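PDB 4DOX: coat protein from Papaya mosaic virus, which forms the protective shell of a flexible filamentous plant virus, its copies probably assembling around the viral RNA as in related filamentous viruses. Local coordinates for residues Lys40-Ser43 with Thr44-Ala48; Ser102-Lys105 with Phe106-Phe110. All blocks are in the same frame, centred on the assembly; numbering follows the deposited sequence.

Contact 1. Residues Lys40-Ser43 with Thr44-Ala48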
loop_
_atom_site.group_PDB
_atom_site.type_symbol
_atom_site.label_atom_id
_atom_site.label_comp_id
_atom_site.label_asym_id
_atom_site.label_seq_id
_atom_site.Cartn_x
_atom_site.Cartn_y
_atom_site.Cartn_z
ATOM N N LYS A 40 6.649 -10.966 1.314
ATOM C CA LYS A 40 7.148 -12.169 0.640
ATOM C C LYS A 40 6.055 -13.210 0.463
ATOM O O LYS A 40 6.014 -13.905 -0.556
ATOM C CB LYS A 40 8.255 -12.813 1.487
ATOM C CG LYS A 40 9.571 -13.089 0.809
ATOM C CD LYS A 40 9.487 -14.071 -0.333
ATOM C CE LYS A 40 10.684 -13.838 -1.301
ATOM N NZ LYS A 40 10.472 -14.530 -2.599
ATOM N N SER A 41 5.197 -13.363 1.473
ATOM C CA SER A 41 4.138 -14.351 1.370
ATOM C C SER A 41 3.200 -14.000 0.206
ATOM O O SER A 41 2.834 -14.902 -0.596
ATOM C CB SER A 41 3.334 -14.432 2.655
ATOM O OG SER A 41 4.096 -14.977 3.693
ATOM N N VAL A 42 2.817 -12.703 0.125
ATOM C CA VAL A 42 1.919 -12.229 -0.901
ATOM C C VAL A 42 2.451 -12.544 -2.295
ATOM O O VAL A 42 1.733 -13.153 -3.095
ATOM C CB VAL A 42 1.573 -10.726 -0.784
ATOM C CG1 VAL A 42 0.692 -10.298 -1.984
ATOM C CG2 VAL A 42 0.879 -10.384 0.590
ATOM N N SER A 43 3.698 -12.176 -2.587
ATOM C CA SER A 43 4.253 -12.496 -3.914
ATOM C C SER A 43 4.505 -13.971 -4.149
ATOM O O SER A 43 4.417 -14.426 -5.284
ATOM C CB SER A 43 5.512 -11.712 -4.242
ATOM O OG SER A 43 6.494 -11.899 -3.239
ATOM N N THR A 44 4.804 -14.729 -3.100
ATOM C CA THR A 44 5.011 -16.174 -3.256
ATOM C C THR A 44 3.701 -16.801 -3.682
ATOM O O THR A 44 3.633 -17.585 -4.653
ATOM C CB THR A 44 5.587 -16.864 -1.955
ATOM O OG1 THR A 44 6.884 -16.334 -1.633
ATOM C CG2 THR A 44 5.709 -18.338 -2.131
ATOM N N LEU A 45 2.654 -16.440 -2.964
ATOM C CA LEU A 45 1.329 -16.950 -3.273
ATOM C C LEU A 45 0.828 -16.473 -4.638
ATOM O O LEU A 45 0.108 -17.190 -5.325
ATOM C CB LEU A 45 0.373 -16.579 -2.152
ATOM C CG LEU A 45 0.199 -17.730 -1.148
ATOM C CD1 LEU A 45 1.380 -17.987 -0.219
ATOM C CD2 LEU A 45 -1.047 -17.460 -0.339
ATOM N N MET A 46 1.235 -15.265 -5.029
ATOM C CA MET A 46 0.840 -14.709 -6.300
ATOM C C MET A 46 1.454 -15.503 -7.424
ATOM O O MET A 46 0.789 -15.808 -8.419
ATOM C CB MET A 46 1.287 -13.261 -6.421
ATOM C CG MET A 46 0.280 -12.293 -5.892
ATOM S SD MET A 46 0.928 -10.622 -5.885
ATOM C CE MET A 46 0.345 -9.935 -7.442
ATOM N N VAL A 47 2.740 -15.808 -7.269
ATOM C CA VAL A 47 3.436 -16.612 -8.252
ATOM C C VAL A 47 2.772 -17.996 -8.307
ATOM O O VAL A 47 2.522 -18.503 -9.384
ATOM C CB VAL A 47 5.011 -16.611 -8.023
ATOM C CG1 VAL A 47 5.743 -17.763 -8.772
ATOM C CG2 VAL A 47 5.608 -15.245 -8.418
ATOM N N ALA A 48 2.437 -18.580 -7.172
ATOM C CA ALA A 48 1.812 -19.889 -7.150
ATOM C C ALA A 48 0.443 -19.869 -7.831
ATOM O O ALA A 48 0.012 -20.850 -8.416
ATOM C CB ALA A 48 1.700 -20.382 -5.764
#

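Contact 2. Residues Ser102-Lys105 with Phe106-Phe110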
loop_
_atom_site.group_PDB
_atom_site.type_symbol
_atom_site.label_atom_id
_atom_site.label_comp_id
_atom_site.label_asym_id
_atom_site.label_seq_id
_atom_site.Cartn_x
_atom_site.Cartn_y
_atom_site.Cartn_z
ATOM N N SER A 102 -3.308 -6.466 6.126
ATOM C CA SER A 102 -4.618 -5.991 5.704
ATOM C C SER A 102 -4.449 -5.353 4.321
ATOM O O SER A 102 -3.323 -4.989 3.903
ATOM C CB SER A 102 -5.102 -4.903 6.652
ATOM O OG SER A 102 -4.231 -3.764 6.526
ATOM N N LEU A 103 -5.567 -5.191 3.623
ATOM C CA LEU A 103 -5.555 -4.654 2.279
ATOM C C LEU A 103 -5.045 -3.196 2.356
ATOM O O LEU A 103 -4.346 -2.689 1.445
ATOM C CB LEU A 103 -6.973 -4.761 1.729
ATOM C CG LEU A 103 -7.368 -4.222 0.364
ATOM C CD1 LEU A 103 -6.471 -4.787 -0.777
ATOM C CD2 LEU A 103 -8.820 -4.544 0.140
ATOM N N ARG A 104 -5.346 -2.552 3.485
ATOM C CA ARG A 104 -5.007 -1.152 3.678
ATOM C C ARG A 104 -3.506 -0.964 3.766
ATOM O O ARG A 104 -2.966 -0.053 3.142
ATOM C CB ARG A 104 -5.705 -0.597 4.915
ATOM C CG ARG A 104 -5.134 0.719 5.463
ATOM C CD ARG A 104 -5.734 1.979 4.958
ATOM N NE ARG A 104 -7.142 1.884 4.567
ATOM C CZ ARG A 104 -8.205 2.261 5.298
ATOM N NH1 ARG A 104 -8.058 2.730 6.512
ATOM N NH2 ARG A 104 -9.433 2.149 4.805
ATOM N N LYS A 105 -2.844 -1.834 4.528
ATOM C CA LYS A 105 -1.403 -1.734 4.712
ATOM C C LYS A 105 -0.706 -2.042 3.426
ATOM O O LYS A 105 0.288 -1.390 3.120
ATOM C CB LYS A 105 -0.887 -2.646 5.844
ATOM C CG LYS A 105 -1.069 -2.018 7.171
ATOM C CD LYS A 105 -0.984 -3.027 8.284
ATOM C CE LYS A 105 -1.454 -2.409 9.613
ATOM N NZ LYS A 105 -1.026 -3.303 10.725
ATOM N N PHE A 106 -1.198 -3.033 2.683
ATOM C CA PHE A 106 -0.626 -3.389 1.400
ATOM C C PHE A 106 -0.711 -2.212 0.403
ATOM O O PHE A 106 0.249 -1.910 -0.297
ATOM C CB PHE A 106 -1.397 -4.575 0.821
ATOM C CG PHE A 106 -0.818 -5.127 -0.483
ATOM C CD1 PHE A 106 -1.413 -4.837 -1.716
ATOM C CD2 PHE A 106 0.308 -5.946 -0.476
ATOM C CE1 PHE A 106 -0.888 -5.339 -2.911
ATOM C CE2 PHE A 106 0.836 -6.476 -1.696
ATOM C CZ PHE A 106 0.227 -6.168 -2.908
ATOM N N CYS A 107 -1.874 -1.559 0.313
ATOM C CA CYS A 107 -2.011 -0.409 -0.597
ATOM C C CYS A 107 -1.077 0.717 -0.162
ATOM O O CYS A 107 -0.485 1.367 -1.010
ATOM C CB CYS A 107 -3.465 0.068 -0.692
ATOM S SG CYS A 107 -4.539 -1.240 -1.429
ATOM N N ARG A 108 -0.912 0.894 1.155
ATOM C CA ARG A 108 -0.132 1.966 1.699
ATOM C C ARG A 108 1.302 1.808 1.248
ATOM O O ARG A 108 1.978 2.806 1.004
ATOM C CB ARG A 108 -0.198 1.939 3.208
ATOM C CG ARG A 108 0.237 3.235 3.814
ATOM C CD ARG A 108 0.111 3.214 5.282
ATOM N NE ARG A 108 -1.222 3.597 5.720
ATOM C CZ ARG A 108 -2.006 2.849 6.482
ATOM N NH1 ARG A 108 -1.577 1.666 6.892
ATOM N NH2 ARG A 108 -3.216 3.283 6.817
ATOM N N TYR A 109 1.742 0.548 1.115
ATOM C CA TYR A 109 3.113 0.208 0.735
ATOM C C TYR A 109 3.448 0.655 -0.696
ATOM O O TYR A 109 4.657 0.782 -1.055
ATOM C CB TYR A 109 3.354 -1.313 0.879
ATOM C CG TYR A 109 4.742 -1.758 0.445
ATOM C CD1 TYR A 109 5.911 -1.347 1.155
ATOM C CD2 TYR A 109 4.906 -2.600 -0.650
ATOM C CE1 TYR A 109 7.221 -1.769 0.775
ATOM C CE2 TYR A 109 6.213 -3.031 -1.057
ATOM C CZ TYR A 109 7.363 -2.603 -0.335
ATOM O OH TYR A 109 8.612 -3.011 -0.752
ATOM N N PHE A 110 2.384 0.849 -1.503
ATOM C CA PHE A 110 2.500 1.238 -2.896
ATOM C C PHE A 110 1.952 2.636 -3.131
ATOM O O PHE A 110 1.886 3.093 -4.260
ATOM C CB PHE A 110 1.727 0.261 -3.776
ATOM C CG PHE A 110 2.293 -1.140 -3.767
ATOM C CD1 PHE A 110 1.745 -2.126 -2.943
ATOM C CD2 PHE A 110 3.389 -1.464 -4.579
ATOM C CE1 PHE A 110 2.299 -3.429 -2.911
ATOM C CE2 PHE A 110 3.937 -2.779 -4.564
ATOM C CZ PHE A 110 3.381 -3.765 -3.736
#

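Contact 1. Residues Lys40-Ser43 with Thr44-Ala48
V42 and M46, one turn apart on helix 36-48, lie side by side and point the same way, with V42 CG1 3.9 Å from M46 SD. This is the tightly packed flank of the contact. The touching branch of V42 is CG1, anti to the backbone N (chi1 176°) and beside the carbonyl carbon. Both residues are buried: M46 runs on to L92 and I95 of helix 89-98 and to V59 of helix 56-70, while V42 meets S99. The methionine chain bends only at its last torsion, carrying its end away from the turn before it and into these neighbours.

The other flank is looser and polar. Here T44 is exposed, and its hydroxyl turns back along the helix to the carbonyl of K40. T44 OG1 gives a hydrogen bond to K40 O at 2.8 Å, and T44 N gives a second to the same oxygen at 2.9 Å. The two donors arrive from opposite faces of the carbonyl plane, the hydroxyl from well above it, 37° out. One acceptor is therefore gripped twice by a single residue. The aliphatic part of the K40 chain crosses the threonine, its CD 3.7 Å from T44 OG1.

The main chain linking the turns keeps the i to i+4 pattern. L45 N reaches S41 O at 2.8 Å and nearly straight, and V47 N bonds to S43 O at 2.9 Å. L45 CD1 also lies near S41 O, and the side chain touches I95 and A98 of helix 89-98. A threonine hydroxyl bonded to the carbonyl four residues back is a common feature of alpha helices. With V42 and M46 buried on one side and exposed polar residues on another, helix 36-48 is amphipathic, packed on helices 56-70 and 89-98.

Contact 2. Residues Ser102-Lys105 with Phe106-Phe110
The first torsions of R104 and R108 both set CG opposite the backbone N (chi1 163° and -163°), and later bends bring the two arginine chains across one another. R104 folds at its second and third torsions, R108 only at its third. As a result the guanidinium of R108 comes back over the preceding turn, R108 NH2 lying 3.4 Å from R104 CD. It meets the aliphatic shaft of R104 and not its charged end. The two guanidinium planes stand 83° apart, nearly perpendicular, with R104 NE 4.7 Å from R108 NH2. K105 adds its CG at the edge of the R108 guanidinium, 3.7 Å from R108 NH1, while R104 O lies over one face.

Each charge is answered elsewhere: R104 forms a salt bridge with D142 and R108 with D145, and further hydrogen bonds run from R104 to S72 and from R108 to the carbonyl of L32. These bonds are likely to set how the planes are turned, and the nearby carboxylates would be expected to ease the closeness of like charges.

On a different side of the helix the contact is apolar. L103 CD1 approaches C107 SG at 4.1 Å, and both residues pack on helix 56-70, through L63 and C67.

The start of the helix is secured by S102. S102 OG accepts from K105 N at 3.1 Å, and S102 O accepts a hydrogen bond from F106 N at 3.1 Å in the first main-chain bond of the series. C107 N follows on L103 O at 2.9 Å. Apolar side chains join this short helix to helix 56-70, and the arginines tie it to D142 and D145; the motif that opens it is a serine N-cap.

Both contacts illustrate how successive turns of a helix divide polar from apolar work, but at different depths of one fold. Contact 1, about 16 Å from the chain centre, lies on the more exposed helix, and its polar flank is settled locally by main-chain and hydroxyl groups. Contact 2, its centre about 3 Å from that of the chain, sits deeper; its arginines reach partners far along the sequence. Contact 1 belongs to the middle and end of helix 36-48, whereas contact 2 spans helix 103-108 from its N-cap to the residues that follow it. Helix 56-70 packs against both, and they touch directly where V42 CG1 lies 3.8 Å from F106 CE2.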